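PDB 3A79: toll-like receptor 6, Variable lymphocyte receptor B from Mus musculus, which probably recognises microbial diacylated lipopeptides together with Toll-like receptor 2, here as an ectodomain fused to part of a hagfish variable lymphocyte receptor. Local coordinates for residues K334-S339 / L358-N363; K305-E310 / A329-K334; A323-F328 / P342-V347. All blocks are in the same frame, centred on the assembly; numbering follows the deposited sequence.

Contact 1 of 3, residues K334-S339 / L358-N363. With NAG (2-acetamido-2-deoxy-beta-D-glucopyranose), chain G.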
loop_
_atom_site.group_PDB
_atom_site.type_symbol
_atom_site.label_atom_id
_atom_site.label_comp_id
_atom_site.label_asym_id
_atom_site.label_seq_id
_atom_site.Cartn_x
_atom_site.Cartn_y
_atom_site.Cartn_z
ATOM N N LYS B 334 24.187 -6.081 -16.149
ATOM C CA LYS B 334 23.030 -5.800 -17.001
ATOM C C LYS B 334 21.689 -6.060 -16.319
ATOM O O LYS B 334 20.717 -5.354 -16.571
ATOM C CB LYS B 334 23.108 -6.566 -18.328
ATOM C CG LYS B 334 23.937 -5.828 -19.382
ATOM C CD LYS B 334 24.098 -6.608 -20.686
ATOM C CE LYS B 334 25.340 -6.121 -21.444
ATOM N NZ LYS B 334 25.847 -7.087 -22.472
ATOM N N MET B 335 21.630 -7.066 -15.453
ATOM C CA MET B 335 20.368 -7.399 -14.803
ATOM C C MET B 335 20.451 -7.489 -13.286
ATOM O O MET B 335 21.266 -8.232 -12.746
ATOM C CB MET B 335 19.825 -8.706 -15.356
ATOM C CG MET B 335 19.828 -8.780 -16.855
ATOM S SD MET B 335 19.595 -10.482 -17.353
ATOM C CE MET B 335 17.972 -10.782 -16.637
ATOM N N LEU B 336 19.588 -6.727 -12.614
ATOM C CA LEU B 336 19.439 -6.786 -11.166
ATOM C C LEU B 336 17.988 -7.044 -10.808
ATOM O O LEU B 336 17.119 -6.261 -11.177
ATOM C CB LEU B 336 19.875 -5.478 -10.518
ATOM C CG LEU B 336 19.742 -5.468 -8.993
ATOM C CD1 LEU B 336 20.576 -6.577 -8.376
ATOM C CD2 LEU B 336 20.141 -4.124 -8.413
ATOM N N SER B 337 17.736 -8.148 -10.107
ATOM C CA SER B 337 16.439 -8.405 -9.495
ATOM C C SER B 337 16.589 -8.443 -7.971
ATOM O O SER B 337 17.433 -9.160 -7.448
ATOM C CB SER B 337 15.847 -9.736 -9.979
ATOM O OG SER B 337 15.602 -9.766 -11.379
ATOM N N ILE B 338 15.779 -7.665 -7.260
ATOM C CA ILE B 338 15.682 -7.798 -5.809
ATOM C C ILE B 338 14.228 -7.856 -5.377
ATOM O O ILE B 338 13.547 -6.841 -5.416
ATOM C CB ILE B 338 16.298 -6.621 -5.081
ATOM C CG1 ILE B 338 17.818 -6.617 -5.249
ATOM C CG2 ILE B 338 15.894 -6.678 -3.606
ATOM C CD1 ILE B 338 18.489 -5.390 -4.663
ATOM N N SER B 339 13.766 -9.028 -4.941
ATOM C CA SER B 339 12.333 -9.271 -4.711
ATOM C C SER B 339 11.974 -9.855 -3.337
ATOM O O SER B 339 12.766 -10.557 -2.715
ATOM C CB SER B 339 11.784 -10.197 -5.803
ATOM O OG SER B 339 11.999 -9.650 -7.092
ATOM N N LEU B 358 15.588 -4.491 -14.716
ATOM C CA LEU B 358 15.354 -4.258 -13.299
ATOM C C LEU B 358 14.027 -4.878 -12.880
ATOM O O LEU B 358 13.003 -4.656 -13.521
ATOM C CB LEU B 358 15.393 -2.760 -12.999
ATOM C CG LEU B 358 16.804 -2.169 -13.053
ATOM C CD1 LEU B 358 16.760 -0.686 -12.799
ATOM C CD2 LEU B 358 17.733 -2.858 -12.056
ATOM N N ASN B 359 14.062 -5.680 -11.821
ATOM C CA ASN B 359 12.899 -6.414 -11.338
ATOM C C ASN B 359 12.877 -6.344 -9.824
ATOM O O ASN B 359 13.552 -7.114 -9.153
ATOM C CB ASN B 359 12.956 -7.871 -11.826
ATOM C CG ASN B 359 11.812 -8.744 -11.290
ATOM O OD1 ASN B 359 11.026 -8.323 -10.444
ATOM N ND2 ASN B 359 11.738 -9.987 -11.792
ATOM N N PHE B 360 12.118 -5.391 -9.293
ATOM C CA PHE B 360 11.965 -5.237 -7.852
ATOM C C PHE B 360 10.565 -5.630 -7.420
ATOM O O PHE B 360 9.787 -4.789 -6.972
ATOM C CB PHE B 360 12.262 -3.800 -7.432
ATOM C CG PHE B 360 13.638 -3.336 -7.815
ATOM C CD1 PHE B 360 13.824 -2.478 -8.887
ATOM C CD2 PHE B 360 14.751 -3.775 -7.114
ATOM C CE1 PHE B 360 15.091 -2.051 -9.239
ATOM C CE2 PHE B 360 16.022 -3.353 -7.461
ATOM C CZ PHE B 360 16.193 -2.490 -8.526
ATOM N N THR B 361 10.253 -6.917 -7.559
ATOM C CA THR B 361 8.923 -7.433 -7.243
ATOM C C THR B 361 8.694 -7.581 -5.743
ATOM O O THR B 361 9.585 -7.993 -4.997
ATOM C CB THR B 361 8.661 -8.809 -7.909
ATOM O OG1 THR B 361 8.167 -8.624 -9.238
ATOM C CG2 THR B 361 7.630 -9.582 -7.122
ATOM N N GLN B 362 7.489 -7.238 -5.311
ATOM C CA GLN B 362 7.052 -7.505 -3.951
ATOM C C GLN B 362 7.984 -6.945 -2.878
ATOM O O GLN B 362 8.498 -7.673 -2.035
ATOM C CB GLN B 362 6.853 -9.003 -3.743
ATOM C CG GLN B 362 6.122 -9.345 -2.453
ATOM C CD GLN B 362 5.806 -10.818 -2.352
ATOM O OE1 GLN B 362 5.389 -11.437 -3.328
ATOM N NE2 GLN B 362 6.009 -11.391 -1.173
ATOM N N ASN B 363 8.193 -5.640 -2.908
ATOM C CA ASN B 363 8.881 -4.979 -1.821
ATOM C C ASN B 363 7.926 -3.965 -1.234
ATOM O O ASN B 363 6.725 -4.191 -1.199
ATOM C CB ASN B 363 10.145 -4.292 -2.328
ATOM C CG ASN B 363 11.089 -5.252 -2.997
ATOM O OD1 ASN B 363 11.484 -5.042 -4.141
ATOM N ND2 ASN B 363 11.448 -6.325 -2.294
HETATM C C1 NAG G . 10.703 -10.813 -11.210
HETATM C C2 NAG G . 10.458 -11.949 -12.207
HETATM C C3 NAG G . 9.606 -13.096 -11.656
HETATM C C4 NAG G . 9.939 -13.473 -10.210
HETATM C C5 NAG G . 10.164 -12.224 -9.358
HETATM C C6 NAG G . 10.717 -12.606 -7.997
HETATM C C7 NAG G . 10.396 -11.418 -14.593
HETATM C C8 NAG G . 9.542 -10.961 -15.745
HETATM N N2 NAG G . 9.804 -11.428 -13.394
HETATM O O3 NAG G . 9.719 -14.231 -12.496
HETATM O O4 NAG G . 8.877 -14.282 -9.708
HETATM O O5 NAG G . 11.089 -11.346 -9.963
HETATM O O6 NAG G . 11.788 -13.503 -8.189
HETATM O O7 NAG G . 11.571 -11.754 -14.777
#
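Leu336 and Ser337 of one strand pair in parallel with Leu358 and Asn359 of the next, all within the Toll-like receptor 6 part of the fusion. Asn359 supplies both main-chain bonds: its N donates to Leu336 O (3.2 Å), and its O accepts Ile338 N (3.0 Å). Leu336 and Leu358 fall on one face, where the CD2 branch of Leu358 reaches back to CB of Leu336 at 3.7 Å. Just beyond, the CD2 side of the Phe360 ring lies 3.8 Å from Ile338 CB, with Ile338 O at the ring edge.

Ser337 and Asn359 share the other face. With CG anti to the backbone N (chi1 176°), the Asn359 amide extends from the strand, and its ND2 is joined covalently to C1 of an N-acetylglucosamine. The Thr361 hydroxyl donates to the amide oxygen in the carbonyl plane, OG1 to OD1 at 3.1 Å, which would limit rotation of the group carrying the sugar. Thr361 N in turn donates to Ser339 OG (3.3 Å, 136° at the hydrogen), and that hydroxyl gives a weak, long bond to the sugar ring oxygen O5.

Further out, Leu358 packs on Leu382, and Leu336 on Leu307, carrying the apolar row into the strands on both sides. Leu358, Phe360 and Asn363 follow the LxxLxLxxN spacing of a leucine-rich repeat, and the contact joins two successive turns of that solenoid, apolar residues inward and the glycosylated asparagine on the concave surface.

Contact 2 of 3, residues K305-E310 / A329-K334. With NAG (2-acetamido-2-deoxy-beta-D-glucopyranose), chain C; NAG (2-acetamido-2-deoxy-beta-D-glucopyranose), chain G.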
loop_
_atom_site.group_PDB
_atom_site.type_symbol
_atom_site.label_atom_id
_atom_site.label_comp_id
_atom_site.label_asym_id
_atom_site.label_seq_id
_atom_site.Cartn_x
_atom_site.Cartn_y
_atom_site.Cartn_z
ATOM N N LYS B 305 26.525 -11.183 -15.373
ATOM C CA LYS B 305 25.438 -10.658 -16.174
ATOM C C LYS B 305 24.242 -10.344 -15.278
ATOM O O LYS B 305 23.488 -9.410 -15.559
ATOM C CB LYS B 305 25.051 -11.660 -17.264
ATOM C CG LYS B 305 23.886 -11.234 -18.141
ATOM C CD LYS B 305 23.751 -12.178 -19.337
ATOM C CE LYS B 305 22.463 -11.951 -20.126
ATOM N NZ LYS B 305 22.322 -12.987 -21.187
ATOM N N SER B 306 24.091 -11.099 -14.187
ATOM C CA SER B 306 22.859 -11.043 -13.394
ATOM C C SER B 306 22.975 -11.338 -11.909
ATOM O O SER B 306 23.313 -12.448 -11.521
ATOM C CB SER B 306 21.813 -12.010 -13.966
ATOM O OG SER B 306 21.024 -12.564 -12.919
ATOM N N LEU B 307 22.633 -10.355 -11.082
ATOM C CA LEU B 307 22.353 -10.607 -9.670
ATOM C C LEU B 307 20.850 -10.784 -9.469
ATOM O O LEU B 307 20.037 -10.059 -10.046
ATOM C CB LEU B 307 22.862 -9.470 -8.793
ATOM C CG LEU B 307 22.787 -9.767 -7.299
ATOM C CD1 LEU B 307 23.487 -11.076 -7.007
ATOM C CD2 LEU B 307 23.415 -8.632 -6.513
ATOM N N MET B 308 20.479 -11.762 -8.660
ATOM C CA MET B 308 19.075 -12.023 -8.403
ATOM C C MET B 308 18.881 -12.402 -6.941
ATOM O O MET B 308 19.320 -13.466 -6.505
ATOM C CB MET B 308 18.580 -13.154 -9.292
ATOM C CG MET B 308 17.074 -13.193 -9.436
ATOM S SD MET B 308 16.326 -14.755 -8.957
ATOM C CE MET B 308 16.448 -14.604 -7.190
ATOM N N ILE B 309 18.228 -11.524 -6.185
ATOM C CA ILE B 309 17.975 -11.761 -4.771
ATOM C C ILE B 309 16.474 -11.893 -4.525
ATOM O O ILE B 309 15.686 -11.086 -5.019
ATOM C CB ILE B 309 18.551 -10.630 -3.908
ATOM C CG1 ILE B 309 19.987 -10.332 -4.331
ATOM C CG2 ILE B 309 18.531 -11.013 -2.454
ATOM C CD1 ILE B 309 20.768 -9.536 -3.314
ATOM N N GLU B 310 16.080 -12.918 -3.772
ATOM C CA GLU B 310 14.667 -13.171 -3.507
ATOM C C GLU B 310 14.425 -13.637 -2.091
ATOM O O GLU B 310 15.016 -14.610 -1.638
ATOM C CB GLU B 310 14.080 -14.198 -4.483
ATOM C CG GLU B 310 12.553 -14.144 -4.561
ATOM C CD GLU B 310 11.933 -15.242 -5.424
ATOM O OE1 GLU B 310 12.490 -15.570 -6.502
ATOM O OE2 GLU B 310 10.870 -15.765 -5.018
ATOM N N ALA B 329 22.994 -0.167 -6.209
ATOM C CA ALA B 329 22.727 0.826 -7.237
ATOM C C ALA B 329 23.941 1.032 -8.135
ATOM O O ALA B 329 23.812 1.125 -9.360
ATOM C CB ALA B 329 22.288 2.125 -6.607
ATOM N N GLU B 330 25.119 1.076 -7.515
ATOM C CA GLU B 330 26.380 1.269 -8.233
ATOM C C GLU B 330 26.948 -0.012 -8.862
ATOM O O GLU B 330 28.142 -0.075 -9.137
ATOM C CB GLU B 330 27.456 1.870 -7.310
ATOM C CG GLU B 330 26.992 2.966 -6.355
ATOM C CD GLU B 330 28.165 3.702 -5.714
ATOM O OE1 GLU B 330 28.116 4.016 -4.498
ATOM O OE2 GLU B 330 29.144 3.968 -6.440
ATOM N N MET B 331 26.120 -1.030 -9.079
ATOM C CA MET B 331 26.597 -2.270 -9.700
ATOM C C MET B 331 26.633 -2.126 -11.209
ATOM O O MET B 331 25.741 -1.509 -11.800
ATOM C CB MET B 331 25.738 -3.481 -9.316
ATOM C CG MET B 331 25.944 -3.969 -7.894
ATOM S SD MET B 331 24.951 -5.411 -7.461
ATOM C CE MET B 331 25.887 -5.956 -6.035
ATOM N N ASN B 332 27.667 -2.694 -11.825
ATOM C CA ASN B 332 27.866 -2.578 -13.267
ATOM C C ASN B 332 27.543 -3.857 -14.031
ATOM O O ASN B 332 28.331 -4.323 -14.858
ATOM C CB ASN B 332 29.280 -2.097 -13.598
ATOM C CG ASN B 332 30.355 -3.062 -13.127
ATOM O OD1 ASN B 332 30.116 -3.897 -12.256
ATOM N ND2 ASN B 332 31.554 -2.944 -13.701
ATOM N N ILE B 333 26.366 -4.403 -13.752
ATOM C CA ILE B 333 25.873 -5.576 -14.448
ATOM C C ILE B 333 24.661 -5.179 -15.292
ATOM O O ILE B 333 24.173 -4.061 -15.174
ATOM C CB ILE B 333 25.500 -6.661 -13.442
ATOM C CG1 ILE B 333 24.478 -6.117 -12.441
ATOM C CG2 ILE B 333 26.745 -7.141 -12.714
ATOM C CD1 ILE B 333 24.485 -6.832 -11.105
ATOM N N LYS B 334 24.187 -6.081 -16.149
ATOM C CA LYS B 334 23.030 -5.800 -17.001
ATOM C C LYS B 334 21.689 -6.060 -16.319
ATOM O O LYS B 334 20.717 -5.354 -16.571
ATOM C CB LYS B 334 23.108 -6.566 -18.328
ATOM C CG LYS B 334 23.937 -5.828 -19.382
ATOM C CD LYS B 334 24.098 -6.608 -20.686
ATOM C CE LYS B 334 25.340 -6.121 -21.444
ATOM N NZ LYS B 334 25.847 -7.087 -22.472
HETATM C C1 NAG C . 9.344 -15.486 -9.056
HETATM C C2 NAG C . 8.442 -15.816 -7.855
HETATM C C3 NAG C . 8.672 -17.228 -7.337
HETATM C C4 NAG C . 8.523 -18.218 -8.486
HETATM C C5 NAG C . 9.553 -17.865 -9.556
HETATM C C6 NAG C . 9.422 -18.752 -10.786
HETATM C C7 NAG C . 7.599 -14.012 -6.473
HETATM C C8 NAG C . 7.769 -13.218 -5.200
HETATM N N2 NAG C . 8.570 -14.880 -6.755
HETATM O O3 NAG C . 7.822 -17.500 -6.239
HETATM O O4 NAG C . 8.697 -19.539 -8.008
HETATM O O5 NAG C . 9.408 -16.533 -10.004
HETATM O O6 NAG C . 8.227 -18.432 -11.467
HETATM O O7 NAG C . 6.617 -13.848 -7.214
HETATM C C1 NAG G . 10.703 -10.813 -11.210
HETATM C C2 NAG G . 10.458 -11.949 -12.207
HETATM C C3 NAG G . 9.606 -13.096 -11.656
HETATM C C4 NAG G . 9.939 -13.473 -10.210
HETATM C C5 NAG G . 10.164 -12.224 -9.358
HETATM C C6 NAG G . 10.717 -12.606 -7.997
HETATM C C7 NAG G . 10.396 -11.418 -14.593
HETATM C C8 NAG G . 9.542 -10.961 -15.745
HETATM N N2 NAG G . 9.804 -11.428 -13.394
HETATM O O3 NAG G . 9.719 -14.231 -12.496
HETATM O O4 NAG G . 8.877 -14.282 -9.708
HETATM O O5 NAG G . 11.089 -11.346 -9.963
HETATM O O6 NAG G . 11.788 -13.503 -8.189
HETATM O O7 NAG G . 11.571 -11.754 -14.777
#
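Lys305, Leu307 and Ile333 account for most of the surface buried between strand 306-314 and the loop that follows helix 321-329, in the Toll-like receptor 6 part. Lys305 takes part through its backbone: its carbonyl oxygen lies 4.0 Å from Ile333 CB and receives a weak hydrogen bond from Lys334 N, 3.5 Å away. Its CB points away from the loop, and NZ makes a weak hydrogen bond with Tyr280 OH.

Leu307 is gripped at two levels. Its CB meets the CD1 end of Ile333 at 3.9 Å, while CD2 touches the terminal methyl CE of Met331 at 3.7 Å. Ile333 reaches the leucine because CG1 stands between its backbone N and carbonyl carbon (chi1 56°). Met331 comes in extended, and its chain crosses that of Leu307 at about a right angle.

Farther along the strand, Glu310 holds two N-acetylglucosamine units. OE1 accepts the O6 hydroxyl of one sugar (2.8 Å), and OE2 accepts the acetamido N2 of the other (3.0 Å, 155° at the hydrogen), one carboxylate oxygen for each.

The contact joins a strand of one leucine-rich repeat turn to the loop leading into the next strand of the solenoid. Strand 306-314 lies between strands 278-288 and 335-339, so Leu307 also packs against Leu281 and Leu336. Phe328 of helix 321-329 presses on Leu307 and Ile309, and Met331 also touches Trp274 and Tyr299.

Contact 3 of 3, residues A323-F328 / P342-V347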
loop_
_atom_site.group_PDB
_atom_site.type_symbol
_atom_site.label_atom_id
_atom_site.label_comp_id
_atom_site.label_asym_id
_atom_site.label_seq_id
_atom_site.Cartn_x
_atom_site.Cartn_y
_atom_site.Cartn_z
ATOM N N ALA B 323 24.009 3.309 2.802
ATOM C CA ALA B 323 25.015 2.273 3.047
ATOM C C ALA B 323 24.612 0.919 2.501
ATOM O O ALA B 323 25.467 0.100 2.157
ATOM C CB ALA B 323 25.314 2.166 4.533
ATOM N N LEU B 324 23.306 0.692 2.436
ATOM C CA LEU B 324 22.757 -0.563 1.957
ATOM C C LEU B 324 22.404 -0.463 0.477
ATOM O O LEU B 324 22.850 -1.289 -0.307
ATOM C CB LEU B 324 21.536 -0.969 2.795
ATOM C CG LEU B 324 20.584 -2.050 2.258
ATOM C CD1 LEU B 324 21.185 -3.440 2.363
ATOM C CD2 LEU B 324 19.277 -2.004 3.001
ATOM N N TYR B 325 21.628 0.548 0.084
ATOM C CA TYR B 325 21.129 0.611 -1.297
ATOM C C TYR B 325 22.195 0.937 -2.353
ATOM O O TYR B 325 22.088 0.522 -3.512
ATOM C CB TYR B 325 19.934 1.569 -1.445
ATOM C CG TYR B 325 18.710 1.182 -0.641
ATOM C CD1 TYR B 325 17.969 2.144 0.032
ATOM C CD2 TYR B 325 18.298 -0.139 -0.548
ATOM C CE1 TYR B 325 16.856 1.804 0.772
ATOM C CE2 TYR B 325 17.179 -0.490 0.192
ATOM C CZ TYR B 325 16.463 0.489 0.852
ATOM O OH TYR B 325 15.354 0.155 1.603
ATOM N N SER B 326 23.225 1.678 -1.973
ATOM C CA SER B 326 24.226 2.065 -2.962
ATOM C C SER B 326 25.046 0.851 -3.429
ATOM O O SER B 326 25.413 0.749 -4.600
ATOM C CB SER B 326 25.114 3.176 -2.421
ATOM O OG SER B 326 25.767 2.728 -1.253
ATOM N N VAL B 327 25.310 -0.069 -2.508
ATOM C CA VAL B 327 25.991 -1.324 -2.819
ATOM C C VAL B 327 25.382 -2.056 -4.019
ATOM O O VAL B 327 26.086 -2.761 -4.737
ATOM C CB VAL B 327 25.999 -2.246 -1.587
ATOM C CG1 VAL B 327 26.338 -3.677 -1.966
ATOM C CG2 VAL B 327 26.961 -1.702 -0.543
ATOM N N PHE B 328 24.077 -1.887 -4.235
ATOM C CA PHE B 328 23.410 -2.433 -5.420
ATOM C C PHE B 328 23.312 -1.410 -6.547
ATOM O O PHE B 328 23.498 -1.742 -7.708
ATOM C CB PHE B 328 21.996 -2.921 -5.093
ATOM C CG PHE B 328 21.947 -3.970 -4.040
ATOM C CD1 PHE B 328 21.561 -3.651 -2.749
ATOM C CD2 PHE B 328 22.287 -5.276 -4.333
ATOM C CE1 PHE B 328 21.519 -4.618 -1.768
ATOM C CE2 PHE B 328 22.246 -6.247 -3.352
ATOM C CZ PHE B 328 21.863 -5.915 -2.067
ATOM N N PRO B 342 11.978 -6.320 2.675
ATOM C CA PRO B 342 11.389 -5.166 3.364
ATOM C C PRO B 342 11.829 -3.827 2.773
ATOM O O PRO B 342 11.525 -2.797 3.371
ATOM C CB PRO B 342 11.961 -5.265 4.781
ATOM C CG PRO B 342 12.855 -6.479 4.794
ATOM C CD PRO B 342 13.149 -6.842 3.390
ATOM N N PHE B 343 12.535 -3.829 1.643
ATOM C CA PHE B 343 13.107 -2.587 1.123
ATOM C C PHE B 343 12.028 -1.564 0.754
ATOM O O PHE B 343 10.971 -1.925 0.244
ATOM C CB PHE B 343 14.049 -2.848 -0.061
ATOM C CG PHE B 343 15.192 -3.770 0.262
ATOM C CD1 PHE B 343 15.581 -3.984 1.576
ATOM C CD2 PHE B 343 15.892 -4.409 -0.749
ATOM C CE1 PHE B 343 16.634 -4.838 1.876
ATOM C CE2 PHE B 343 16.950 -5.260 -0.449
ATOM C CZ PHE B 343 17.315 -5.476 0.865
ATOM N N ILE B 344 12.309 -0.289 1.018
ATOM C CA ILE B 344 11.342 0.786 0.811
ATOM C C ILE B 344 11.683 1.660 -0.395
ATOM O O ILE B 344 10.940 2.591 -0.732
ATOM C CB ILE B 344 11.274 1.696 2.039
ATOM C CG1 ILE B 344 12.654 2.267 2.337
ATOM C CG2 ILE B 344 10.775 0.939 3.243
ATOM C CD1 ILE B 344 12.671 3.214 3.522
ATOM N N HIS B 345 12.801 1.351 -1.049
ATOM C CA HIS B 345 13.382 2.250 -2.042
ATOM C C HIS B 345 14.563 1.640 -2.793
ATOM O O HIS B 345 15.115 0.614 -2.391
ATOM C CB HIS B 345 13.856 3.529 -1.347
ATOM C CG HIS B 345 14.020 4.691 -2.275
ATOM N ND1 HIS B 345 12.948 5.374 -2.807
ATOM C CD2 HIS B 345 15.128 5.292 -2.767
ATOM C CE1 HIS B 345 13.389 6.344 -3.585
ATOM N NE2 HIS B 345 14.708 6.313 -3.583
ATOM N N MET B 346 14.940 2.280 -3.894
ATOM C CA MET B 346 16.218 2.010 -4.544
ATOM C C MET B 346 16.800 3.332 -5.013
ATOM O O MET B 346 16.093 4.176 -5.573
ATOM C CB MET B 346 16.077 1.021 -5.707
ATOM C CG MET B 346 17.375 0.708 -6.456
ATOM S SD MET B 346 18.720 0.096 -5.413
ATOM C CE MET B 346 17.903 -1.180 -4.442
ATOM N N VAL B 347 18.088 3.513 -4.749
ATOM C CA VAL B 347 18.797 4.739 -5.082
ATOM C C VAL B 347 19.032 4.831 -6.587
ATOM O O VAL B 347 19.159 3.816 -7.259
ATOM C CB VAL B 347 20.135 4.797 -4.315
ATOM C CG1 VAL B 347 21.106 5.718 -4.986
ATOM C CG2 VAL B 347 19.894 5.234 -2.889
#
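Helix residue Tyr325 and Met346 of the irregular segment 342-347 bring the two backbones closest, with 6.1 Å between their CA atoms. Tyr325 carries by far the most buried surface, and 342-347 wraps round it. Its hydroxyl oxygen accepts the backbone N-H of Ile344, N to OH 3.1 Å and nearly straight at 163°, while CG1 of Ile344 packs against the same oxygen. The carbonyl oxygen of His345 stands over the centre of one face of the phenol ring, 3.4 Å above its plane.

Phe343 meets the ring at its edge in a T-shaped stack. The edge of Tyr325 points at the face of Phe343, CE2 lying 3.8 Å from CG, with centroids 5.6 Å apart and planes at 77°. Leu324 adds its CD2 branch to CE1 of Phe343 (4.0 Å), crossing the aromatic side chain at about a right angle.

Met346 starts away from the helix, but bends at chi2 and chi3 bring it back, so that its CE lies 4.1 Å from Tyr325 CD2. Val347 closes the base of the tyrosine, CG2 against CB at 3.9 Å. A leucine in place of Tyr325 would probably leave Ile344 N without its acceptor, and the Phe343 face without the ring edge that meets it.

His345 stacks on an aromatic ring of the other protein chain, and Ile344 and Val347 each pack on an aromatic side chain of that chain, placing this segment at the interface with the other protein chain, probably the Toll-like receptor 2 partner. Within the Toll-like receptor 6 part, Trp263 of helix 263-273 lies against Leu324. Phe328 and Phe343 both turn to strands 306-314 and 335-339, joining the helix and the loop to the solenoid core.

How the contacts relate
Strand 335-339 of contact 1 neighbours strand 306-314 of contact 2; the contact centres are 9 Å apart, and Lys334 belongs to both. The two strands join directly through probable hydrogen bonds, Ser337 O to Ile309 N and Ser339 N to Ile309 O, each 2.8 Å. The glycan bridges them as well, rooted in contact 1 and held by a carboxylate of contact 2. Contact 3 lies farther from the chain centre, on the side of the helix and the loops, its centre 11 Å from contact 1 and 12 Å from contact 2. Its Phe328 ring touches Ile338 CD1 through CG (3.8 Å) and Ile309 CD1 through CE2 (3.6 Å), while the Phe343 side chain is about 12 Å from a bound N-acetylglucosamine.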